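PDB 1WYD: aspartate--tRNA(Asp/Asn) ligase from Sulfolobus tokodaii, which probably activates L-aspartate with ATP and transfers it to both tRNA(Asp) and tRNA(Asn), as a non-discriminating class II aminoacyl-tRNA synthetase. Local coordinates for residues Y2-I7 / E18-G23; F6-T11 / D41-G46; Q47-K52 / G84-A89. One frame throughout, in Å; residues are numbered along the deposited sequence.

In the fold
From the N terminus, residues 2-7 run alongside the start of the first barrel strand, and interaction 1 closes the short loop of residues 8-17. Interaction 2 begins on the same lead-in, sharing Phe6 and Ile7, and joins it to the turn at 41-46, which follows two strands later in the chain. The two closures therefore interlock, since residues 18-23 lie within the second loop while residues 2-5 precede it. Interaction 3 follows in series, pairing residues 47-52 with 84-89 and closing the OB-fold barrel. Trp21 joins all three: it packs on Ile7 and Val10 of the lead-in and on Val48, Ile85 and Leu87 of interaction 3. Interactions 1 and 2 also touch the second subunit.

Interaction 1 (Y2-I7 / E18-G23); sequences YRSHFI and EVIWAG
Ile20 O is gripped by two successive backbone amides, Ser4 N at 2.9 Å and His5 N at 3.2 Å, which come to it from opposite faces of its carbonyl plane. This fastens the irregular N-terminal lead-in to the first strand of the OB-fold domain, which in aspartyl-tRNA synthetases binds the anticodon. Ile20 uses its own N-H as well, in an almost straight bond (174°) to Ser4 OG. That hydroxyl sits between the backbone N and the carbonyl carbon of its own residue (chi1 76°), and it also lies in the plane of the His5 ring, hydrogen-bonded to ND1.

Further along the strand, Ala22 O receives Arg3 NH2 at 3.0 Å, the arginine chain bending at chi3; the oxygen lies close to the guanidinium plane while the nitrogen stands well above the carbonyl plane. The same guanidinium forms a salt bridge with Glu200 of the second subunit, so the contact reaches the dimer interface. A water bridges Arg3 NE, Ala22 N and His5 O.

On the barrel side, the indole of Trp21 inserts among Val10, Val71 and Leu87. Its NE1 is buried with no polar partner in the model, and Ile7 CA approaches it to 3.5 Å. Ile7 crosses the indole at about a right angle, its CG1 methylene making a CH-pi contact 3.6 Å from the centroid of the Trp21 six-membered ring.

Interaction 2 (F6-T11 / D41-G46); sequences FIADVT and DKTGLG
Ile7 N donates to Asp41 OD1 over 2.7 Å, nearly straight and on the syn side of the carboxylate, and the next amide, Ala8 N, donates to Thr43 OG1 over 3.1 Å. Two consecutive N-H groups at the start of the 3-10 segment 7-9 are thus taken up by side chains of the turn that joins two strands of the OB barrel.

Around these bonds the fit is close. Asp41 OD1 meets the edge of the Phe6 ring, 3.6 Å from CD2, ring and carboxylate planes 70° apart, and Lys42 CD lies 3.9 Å from Phe6 CE2. Ile7 CD1 slides to 3.4 Å from Asp41 CG, and Ala8 CB presses on Thr43 CB at 3.3 Å, tighter than usual. Ile7 CG2 rests on the Gly46 backbone, Thr43 CG2 on Phe6 CB.

Behind them, the first torsion of Asp41 (chi1 76°) turns its carboxylate toward Ile7 N and back over the turn amides: OD2 takes Thr43 N in an Asx turn, and Gly44 N completes an Asx motif. Within the lead-in, Asp9 OD1 accepts from Phe6 N and steadies the 6-9 turn. Outermost, Lys42 NZ bonds to Gly152 O of the second subunit.

The Thr43 hydroxyl also donates to the syn lone pair of Asp41 OD2, linking lead-in to carboxylate. Four donors would probably favour ionised Asp41, though Glu200 of the second subunit lies close by.

Interaction 3 (Q47-K52 / G84-A89); sequences QVVVDK and GIELHA
Val49 is held through both its N-H and its C=O: Val49 N donates to Leu87 O at 2.7 Å, and Val49 O accepts from Ala89 N at 2.6 Å. With Leu87 N bound to Gln47 O at 3.0 Å, these make a regular parallel ladder, the two short strand segments inclined at 31° to each other. Parallel pairing of the third strand with the fifth, as in OB folds, is what shuts the five-stranded barrel, and here strands 44-50 and 85-89 do so.

The tight part lies in these three short main-chain bonds and in the buried face that carries Val48 and Leu87. Those two residues sit directly opposite each other, CB to CB 4.0 Å, and both lean on Trp21 in the barrel core. Val48 CG2, at 4.0 Å, and Val50 CG2 both reach the Ala89 methyl CB from strand 44-50.

The other face is more polar and partly open to solvent through Gln47, Glu86 and His88, with Val49 itself buried beneath them. Val49 CG2, lying beside its own backbone N (chi1 -162° for CG1), contacts Glu86 OE1 at 3.6 Å and approaches the imidazole of His88 obliquely. Gln47 and Glu86 run side by side, pointing the same way, with amide and carboxylate planes strongly inclined. His88 NE2 donates to Glu86 OE2 in a His-carboxylate hydrogen bond, whose very short modelled length is doubtful.

The seam thus depends on main-chain bonds and hydrocarbon contact toward the core, while its ionisable groups gather on the outside, where, if the bond from NE2 is real, the Glu86 carboxylate might favour a protonated His88.

Interaction 1 (Y2-I7 / E18-G23)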
loop_
_atom_site.group_PDB
_atom_site.type_symbol
_atom_site.label_atom_id
_atom_site.label_comp_id
_atom_site.label_asym_id
_atom_site.label_seq_id
_atom_site.Cartn_x
_atom_site.Cartn_y
_atom_site.Cartn_z
ATOM N N TYR B 2 23.609 -17.351 0.227
ATOM C CA TYR B 2 23.834 -18.570 -0.554
ATOM C C TYR B 2 24.696 -18.310 -1.780
ATOM O O TYR B 2 24.939 -19.199 -2.595
ATOM C CB TYR B 2 22.499 -19.248 -0.958
ATOM C CG TYR B 2 21.786 -19.989 0.150
ATOM C CD1 TYR B 2 21.941 -21.361 0.311
ATOM C CD2 TYR B 2 20.950 -19.314 1.039
ATOM C CE1 TYR B 2 21.256 -22.053 1.327
ATOM C CE2 TYR B 2 20.273 -19.983 2.052
ATOM C CZ TYR B 2 20.420 -21.353 2.191
ATOM O OH TYR B 2 19.749 -22.012 3.208
ATOM N N ARG B 3 25.143 -17.078 -1.899
ATOM C CA ARG B 3 25.886 -16.633 -3.053
ATOM C C ARG B 3 26.820 -15.543 -2.594
ATOM O O ARG B 3 26.621 -14.995 -1.522
ATOM C CB ARG B 3 24.940 -16.050 -4.095
ATOM C CG ARG B 3 23.839 -15.207 -3.505
ATOM C CD ARG B 3 23.222 -14.339 -4.486
ATOM N NE ARG B 3 22.274 -15.043 -5.362
ATOM C CZ ARG B 3 20.948 -14.953 -5.261
ATOM N NH1 ARG B 3 20.398 -14.234 -4.286
ATOM N NH2 ARG B 3 20.173 -15.561 -6.131
ATOM N N SER B 4 27.815 -15.228 -3.427
ATOM C CA SER B 4 28.622 -14.025 -3.264
ATOM C C SER B 4 28.130 -12.959 -4.233
ATOM O O SER B 4 28.099 -11.779 -3.883
ATOM C CB SER B 4 30.118 -14.314 -3.491
ATOM O OG SER B 4 30.411 -14.453 -4.882
ATOM N N HIS B 5 27.758 -13.353 -5.451
ATOM C CA HIS B 5 27.294 -12.371 -6.441
ATOM C C HIS B 5 25.993 -12.783 -7.125
ATOM O O HIS B 5 25.723 -13.974 -7.341
ATOM C CB HIS B 5 28.377 -12.048 -7.511
ATOM C CG HIS B 5 29.656 -11.484 -6.949
ATOM N ND1 HIS B 5 30.540 -12.233 -6.197
ATOM C CD2 HIS B 5 30.193 -10.241 -7.022
ATOM C CE1 HIS B 5 31.555 -11.477 -5.826
ATOM N NE2 HIS B 5 31.369 -10.264 -6.316
ATOM N N PHE B 6 25.185 -11.790 -7.454
ATOM C CA PHE B 6 24.110 -11.958 -8.408
ATOM C C PHE B 6 24.713 -12.037 -9.794
ATOM O O PHE B 6 25.747 -11.419 -10.059
ATOM C CB PHE B 6 23.183 -10.761 -8.348
ATOM C CG PHE B 6 22.249 -10.786 -7.180
ATOM C CD1 PHE B 6 22.556 -10.071 -6.013
ATOM C CD2 PHE B 6 21.056 -11.511 -7.241
ATOM C CE1 PHE B 6 21.681 -10.077 -4.912
ATOM C CE2 PHE B 6 20.171 -11.534 -6.139
ATOM C CZ PHE B 6 20.492 -10.804 -4.974
ATOM N N ILE B 7 24.065 -12.772 -10.690
ATOM C CA ILE B 7 24.639 -13.033 -12.003
ATOM C C ILE B 7 25.099 -11.735 -12.662
ATOM O O ILE B 7 26.233 -11.637 -13.124
ATOM C CB ILE B 7 23.638 -13.803 -12.891
ATOM C CG1 ILE B 7 23.543 -15.268 -12.429
ATOM C CG2 ILE B 7 23.991 -13.679 -14.382
ATOM C CD1 ILE B 7 22.168 -15.889 -12.641
ATOM N N GLU B 18 36.997 -16.323 -8.438
ATOM C CA GLU B 18 36.003 -17.245 -7.886
ATOM C C GLU B 18 34.732 -16.541 -7.417
ATOM O O GLU B 18 34.778 -15.588 -6.638
ATOM C CB GLU B 18 36.566 -18.075 -6.733
ATOM C CG GLU B 18 35.533 -19.027 -6.175
ATOM C CD GLU B 18 36.068 -19.854 -5.051
ATOM O OE1 GLU B 18 36.258 -19.286 -3.948
ATOM O OE2 GLU B 18 36.291 -21.067 -5.262
ATOM N N VAL B 19 33.598 -17.033 -7.896
ATOM C CA VAL B 19 32.306 -16.429 -7.599
ATOM C C VAL B 19 31.346 -17.528 -7.151
ATOM O O VAL B 19 31.506 -18.702 -7.523
ATOM C CB VAL B 19 31.777 -15.655 -8.831
ATOM C CG1 VAL B 19 30.279 -15.448 -8.762
ATOM C CG2 VAL B 19 32.484 -14.300 -8.962
ATOM N N ILE B 20 30.375 -17.165 -6.318
ATOM C CA ILE B 20 29.294 -18.087 -5.993
ATOM C C ILE B 20 27.972 -17.524 -6.479
ATOM O O ILE B 20 27.537 -16.464 -6.028
ATOM C CB ILE B 20 29.242 -18.398 -4.505
ATOM C CG1 ILE B 20 30.657 -18.702 -3.982
ATOM C CG2 ILE B 20 28.236 -19.545 -4.248
ATOM C CD1 ILE B 20 30.700 -19.400 -2.630
ATOM N N TRP B 21 27.368 -18.227 -7.434
ATOM C CA TRP B 21 26.021 -17.928 -7.900
ATOM C C TRP B 21 25.020 -18.818 -7.195
ATOM O O TRP B 21 25.364 -19.958 -6.806
ATOM C CB TRP B 21 25.907 -18.154 -9.395
ATOM C CG TRP B 21 26.431 -17.030 -10.199
ATOM C CD1 TRP B 21 26.850 -15.830 -9.738
ATOM C CD2 TRP B 21 26.596 -16.994 -11.624
ATOM N NE1 TRP B 21 27.256 -15.035 -10.782
ATOM C CE2 TRP B 21 27.128 -15.733 -11.950
ATOM C CE3 TRP B 21 26.353 -17.911 -12.662
ATOM C CZ2 TRP B 21 27.424 -15.358 -13.256
ATOM C CZ3 TRP B 21 26.641 -17.542 -13.955
ATOM C CH2 TRP B 21 27.171 -16.275 -14.250
ATOM N N ALA B 22 23.795 -18.308 -7.014
ATOM C CA ALA B 22 22.666 -19.169 -6.617
ATOM C C ALA B 22 21.431 -18.886 -7.464
ATOM O O ALA B 22 21.223 -17.753 -7.938
ATOM C CB ALA B 22 22.346 -19.045 -5.125
ATOM N N GLY B 23 20.619 -19.912 -7.669
ATOM C CA GLY B 23 19.411 -19.704 -8.431
ATOM C C GLY B 23 18.801 -20.942 -9.021
ATOM O O GLY B 23 18.999 -22.038 -8.521
HETATM O O HOH W 1 23.303 -15.443 -8.339
#

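Interaction 2 (F6-T11 / D41-G46)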
loop_
_atom_site.group_PDB
_atom_site.type_symbol
_atom_site.label_atom_id
_atom_site.label_comp_id
_atom_site.label_asym_id
_atom_site.label_seq_id
_atom_site.Cartn_x
_atom_site.Cartn_y
_atom_site.Cartn_z
ATOM N N PHE B 6 25.185 -11.790 -7.454
ATOM C CA PHE B 6 24.110 -11.958 -8.408
ATOM C C PHE B 6 24.713 -12.037 -9.794
ATOM O O PHE B 6 25.747 -11.419 -10.059
ATOM C CB PHE B 6 23.183 -10.761 -8.348
ATOM C CG PHE B 6 22.249 -10.786 -7.180
ATOM C CD1 PHE B 6 22.556 -10.071 -6.013
ATOM C CD2 PHE B 6 21.056 -11.511 -7.241
ATOM C CE1 PHE B 6 21.681 -10.077 -4.912
ATOM C CE2 PHE B 6 20.171 -11.534 -6.139
ATOM C CZ PHE B 6 20.492 -10.804 -4.974
ATOM N N ILE B 7 24.065 -12.772 -10.690
ATOM C CA ILE B 7 24.639 -13.033 -12.003
ATOM C C ILE B 7 25.099 -11.735 -12.662
ATOM O O ILE B 7 26.233 -11.637 -13.124
ATOM C CB ILE B 7 23.638 -13.803 -12.891
ATOM C CG1 ILE B 7 23.543 -15.268 -12.429
ATOM C CG2 ILE B 7 23.991 -13.679 -14.382
ATOM C CD1 ILE B 7 22.168 -15.889 -12.641
ATOM N N ALA B 8 24.217 -10.747 -12.659
ATOM C CA ALA B 8 24.432 -9.463 -13.303
ATOM C C ALA B 8 25.587 -8.630 -12.687
ATOM O O ALA B 8 26.085 -7.707 -13.321
ATOM C CB ALA B 8 23.119 -8.659 -13.294
ATOM N N ASP B 9 25.996 -8.975 -11.469
ATOM C CA ASP B 9 27.093 -8.316 -10.752
ATOM C C ASP B 9 28.488 -8.547 -11.367
ATOM O O ASP B 9 29.434 -7.783 -11.086
ATOM C CB ASP B 9 27.165 -8.868 -9.324
ATOM C CG ASP B 9 26.070 -8.358 -8.427
ATOM O OD1 ASP B 9 26.015 -8.821 -7.270
ATOM O OD2 ASP B 9 25.246 -7.494 -8.762
ATOM N N VAL B 10 28.613 -9.624 -12.153
ATOM C CA VAL B 10 29.880 -10.087 -12.729
ATOM C C VAL B 10 30.164 -9.444 -14.104
ATOM O O VAL B 10 29.306 -9.456 -14.989
ATOM C CB VAL B 10 29.884 -11.643 -12.847
ATOM C CG1 VAL B 10 31.258 -12.160 -13.202
ATOM C CG2 VAL B 10 29.396 -12.295 -11.549
ATOM N N THR B 11 31.360 -8.867 -14.262
ATOM C CA THR B 11 31.808 -8.268 -15.536
ATOM C C THR B 11 33.063 -8.991 -16.042
ATOM O O THR B 11 33.724 -9.680 -15.246
ATOM C CB THR B 11 32.152 -6.778 -15.374
ATOM O OG1 THR B 11 33.016 -6.615 -14.244
ATOM C CG2 THR B 11 30.928 -5.948 -15.039
ATOM N N ASP B 41 18.536 -16.027 -11.721
ATOM C CA ASP B 41 18.393 -15.389 -10.413
ATOM C C ASP B 41 17.630 -14.114 -10.664
ATOM O O ASP B 41 17.237 -13.856 -11.813
ATOM C CB ASP B 41 19.740 -15.190 -9.663
ATOM C CG ASP B 41 20.609 -14.010 -10.204
ATOM O OD1 ASP B 41 21.784 -13.912 -9.770
ATOM O OD2 ASP B 41 20.235 -13.139 -11.016
ATOM N N LYS B 42 17.404 -13.314 -9.628
ATOM C CA LYS B 42 16.535 -12.142 -9.799
ATOM C C LYS B 42 17.114 -11.086 -10.774
ATOM O O LYS B 42 16.363 -10.276 -11.294
ATOM C CB LYS B 42 16.104 -11.549 -8.436
ATOM C CG LYS B 42 16.889 -10.338 -7.969
ATOM C CD LYS B 42 16.628 -9.924 -6.517
ATOM C CE LYS B 42 15.509 -8.894 -6.403
ATOM N NZ LYS B 42 15.862 -7.534 -6.920
ATOM N N THR B 43 18.434 -11.089 -11.021
ATOM C CA THR B 43 19.034 -10.121 -11.992
ATOM C C THR B 43 19.024 -10.564 -13.447
ATOM O O THR B 43 19.188 -9.741 -14.348
ATOM C CB THR B 43 20.480 -9.749 -11.639
ATOM O OG1 THR B 43 21.309 -10.922 -11.705
ATOM C CG2 THR B 43 20.588 -9.212 -10.221
ATOM N N GLY B 44 18.867 -11.868 -13.672
ATOM C CA GLY B 44 18.647 -12.396 -15.007
ATOM C C GLY B 44 19.321 -13.728 -15.167
ATOM O O GLY B 44 19.378 -14.539 -14.215
ATOM N N LEU B 45 19.852 -13.940 -16.365
ATOM C CA LEU B 45 20.297 -15.249 -16.817
ATOM C C LEU B 45 21.791 -15.279 -17.058
ATOM O O LEU B 45 22.316 -14.485 -17.839
ATOM C CB LEU B 45 19.570 -15.605 -18.108
ATOM C CG LEU B 45 18.052 -15.646 -18.012
ATOM C CD1 LEU B 45 17.406 -15.536 -19.385
ATOM C CD2 LEU B 45 17.589 -16.948 -17.277
ATOM N N GLY B 46 22.480 -16.178 -16.375
ATOM C CA GLY B 46 23.868 -16.438 -16.655
ATOM C C GLY B 46 24.087 -17.773 -17.340
ATOM O O GLY B 46 23.152 -18.541 -17.538
#

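Interaction 3 (Q47-K52 / G84-A89)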
loop_
_atom_site.group_PDB
_atom_site.type_symbol
_atom_site.label_atom_id
_atom_site.label_comp_id
_atom_site.label_asym_id
_atom_site.label_seq_id
_atom_site.Cartn_x
_atom_site.Cartn_y
_atom_site.Cartn_z
ATOM N N GLN B 47 25.338 -18.048 -17.699
ATOM C CA GLN B 47 25.727 -19.299 -18.358
ATOM C C GLN B 47 26.782 -19.940 -17.493
ATOM O O GLN B 47 27.786 -19.307 -17.184
ATOM C CB GLN B 47 26.311 -19.012 -19.758
ATOM C CG GLN B 47 26.783 -20.225 -20.561
ATOM C CD GLN B 47 27.108 -19.867 -22.019
ATOM O OE1 GLN B 47 28.287 -19.732 -22.393
ATOM N NE2 GLN B 47 26.065 -19.719 -22.841
ATOM N N VAL B 48 26.561 -21.181 -17.087
ATOM C CA VAL B 48 27.602 -21.905 -16.394
ATOM C C VAL B 48 28.026 -23.110 -17.215
ATOM O O VAL B 48 27.217 -23.712 -17.917
ATOM C CB VAL B 48 27.294 -22.195 -14.844
ATOM C CG1 VAL B 48 25.999 -21.562 -14.377
ATOM C CG2 VAL B 48 27.398 -23.682 -14.427
ATOM N N VAL B 49 29.311 -23.431 -17.141
ATOM C CA VAL B 49 29.882 -24.584 -17.822
ATOM C C VAL B 49 30.421 -25.597 -16.786
ATOM O O VAL B 49 30.978 -25.226 -15.754
ATOM C CB VAL B 49 30.977 -24.149 -18.858
ATOM C CG1 VAL B 49 31.279 -25.263 -19.877
ATOM C CG2 VAL B 49 30.557 -22.889 -19.607
ATOM N N VAL B 50 30.192 -26.873 -17.062
ATOM C CA VAL B 50 30.733 -27.967 -16.271
ATOM C C VAL B 50 31.417 -28.874 -17.274
ATOM O O VAL B 50 30.742 -29.584 -18.027
ATOM C CB VAL B 50 29.630 -28.796 -15.541
ATOM C CG1 VAL B 50 30.193 -29.465 -14.307
ATOM C CG2 VAL B 50 28.425 -27.942 -15.174
ATOM N N ASP B 51 32.748 -28.839 -17.315
ATOM C CA ASP B 51 33.472 -29.740 -18.204
ATOM C C ASP B 51 33.590 -31.122 -17.582
ATOM O O ASP B 51 33.298 -31.305 -16.396
ATOM C CB ASP B 51 34.823 -29.178 -18.710
ATOM C CG ASP B 51 35.704 -28.626 -17.608
ATOM O OD1 ASP B 51 35.842 -29.301 -16.558
ATOM O OD2 ASP B 51 36.327 -27.529 -17.724
ATOM N N LYS B 52 33.992 -32.086 -18.408
ATOM C CA LYS B 52 34.034 -33.493 -18.030
ATOM C C LYS B 52 34.784 -33.781 -16.727
ATOM O O LYS B 52 34.319 -34.575 -15.918
ATOM C CB LYS B 52 34.618 -34.341 -19.181
ATOM C CG LYS B 52 33.615 -34.659 -20.308
ATOM C CD LYS B 52 32.786 -35.939 -20.020
ATOM C CE LYS B 52 31.548 -36.065 -20.933
ATOM N NZ LYS B 52 30.769 -37.336 -20.710
ATOM N N GLY B 84 29.371 -11.095 -21.779
ATOM C CA GLY B 84 30.793 -11.352 -21.918
ATOM C C GLY B 84 31.424 -12.355 -20.964
ATOM O O GLY B 84 32.650 -12.487 -20.956
ATOM N N ILE B 85 30.619 -13.068 -20.177
ATOM C CA ILE B 85 31.167 -14.060 -19.250
ATOM C C ILE B 85 30.392 -15.370 -19.131
ATOM O O ILE B 85 29.276 -15.525 -19.639
ATOM C CB ILE B 85 31.356 -13.484 -17.823
ATOM C CG1 ILE B 85 30.039 -12.885 -17.306
ATOM C CG2 ILE B 85 32.549 -12.523 -17.764
ATOM C CD1 ILE B 85 29.477 -13.642 -16.121
ATOM N N GLU B 86 31.038 -16.294 -18.424
ATOM C CA GLU B 86 30.479 -17.562 -18.019
ATOM C C GLU B 86 31.228 -18.039 -16.774
ATOM O O GLU B 86 32.379 -17.660 -16.547
ATOM C CB GLU B 86 30.567 -18.603 -19.149
ATOM C CG GLU B 86 31.791 -18.499 -20.038
ATOM C CD GLU B 86 32.043 -19.754 -20.852
ATOM O OE1 GLU B 86 31.208 -20.093 -21.735
ATOM O OE2 GLU B 86 33.091 -20.401 -20.603
ATOM N N LEU B 87 30.543 -18.867 -15.982
ATOM C CA LEU B 87 31.048 -19.449 -14.752
ATOM C C LEU B 87 31.448 -20.878 -15.033
ATOM O O LEU B 87 30.635 -21.658 -15.523
ATOM C CB LEU B 87 29.928 -19.469 -13.717
ATOM C CG LEU B 87 30.165 -19.119 -12.244
ATOM C CD1 LEU B 87 29.199 -19.866 -11.407
ATOM C CD2 LEU B 87 31.577 -19.389 -11.812
ATOM N N HIS B 88 32.689 -21.234 -14.710
ATOM C CA HIS B 88 33.166 -22.592 -14.929
ATOM C C HIS B 88 32.992 -23.345 -13.630
ATOM O O HIS B 88 33.693 -23.091 -12.665
ATOM C CB HIS B 88 34.620 -22.581 -15.420
ATOM C CG HIS B 88 34.757 -22.235 -16.876
ATOM N ND1 HIS B 88 35.837 -22.630 -17.640
ATOM C CD2 HIS B 88 33.944 -21.535 -17.710
ATOM C CE1 HIS B 88 35.686 -22.187 -18.876
ATOM N NE2 HIS B 88 34.545 -21.522 -18.947
ATOM N N ALA B 89 32.035 -24.257 -13.585
ATOM C CA ALA B 89 31.617 -24.795 -12.297
ATOM C C ALA B 89 32.680 -25.688 -11.649
ATOM O O ALA B 89 33.344 -26.487 -12.345
ATOM C CB ALA B 89 30.311 -25.525 -12.433
#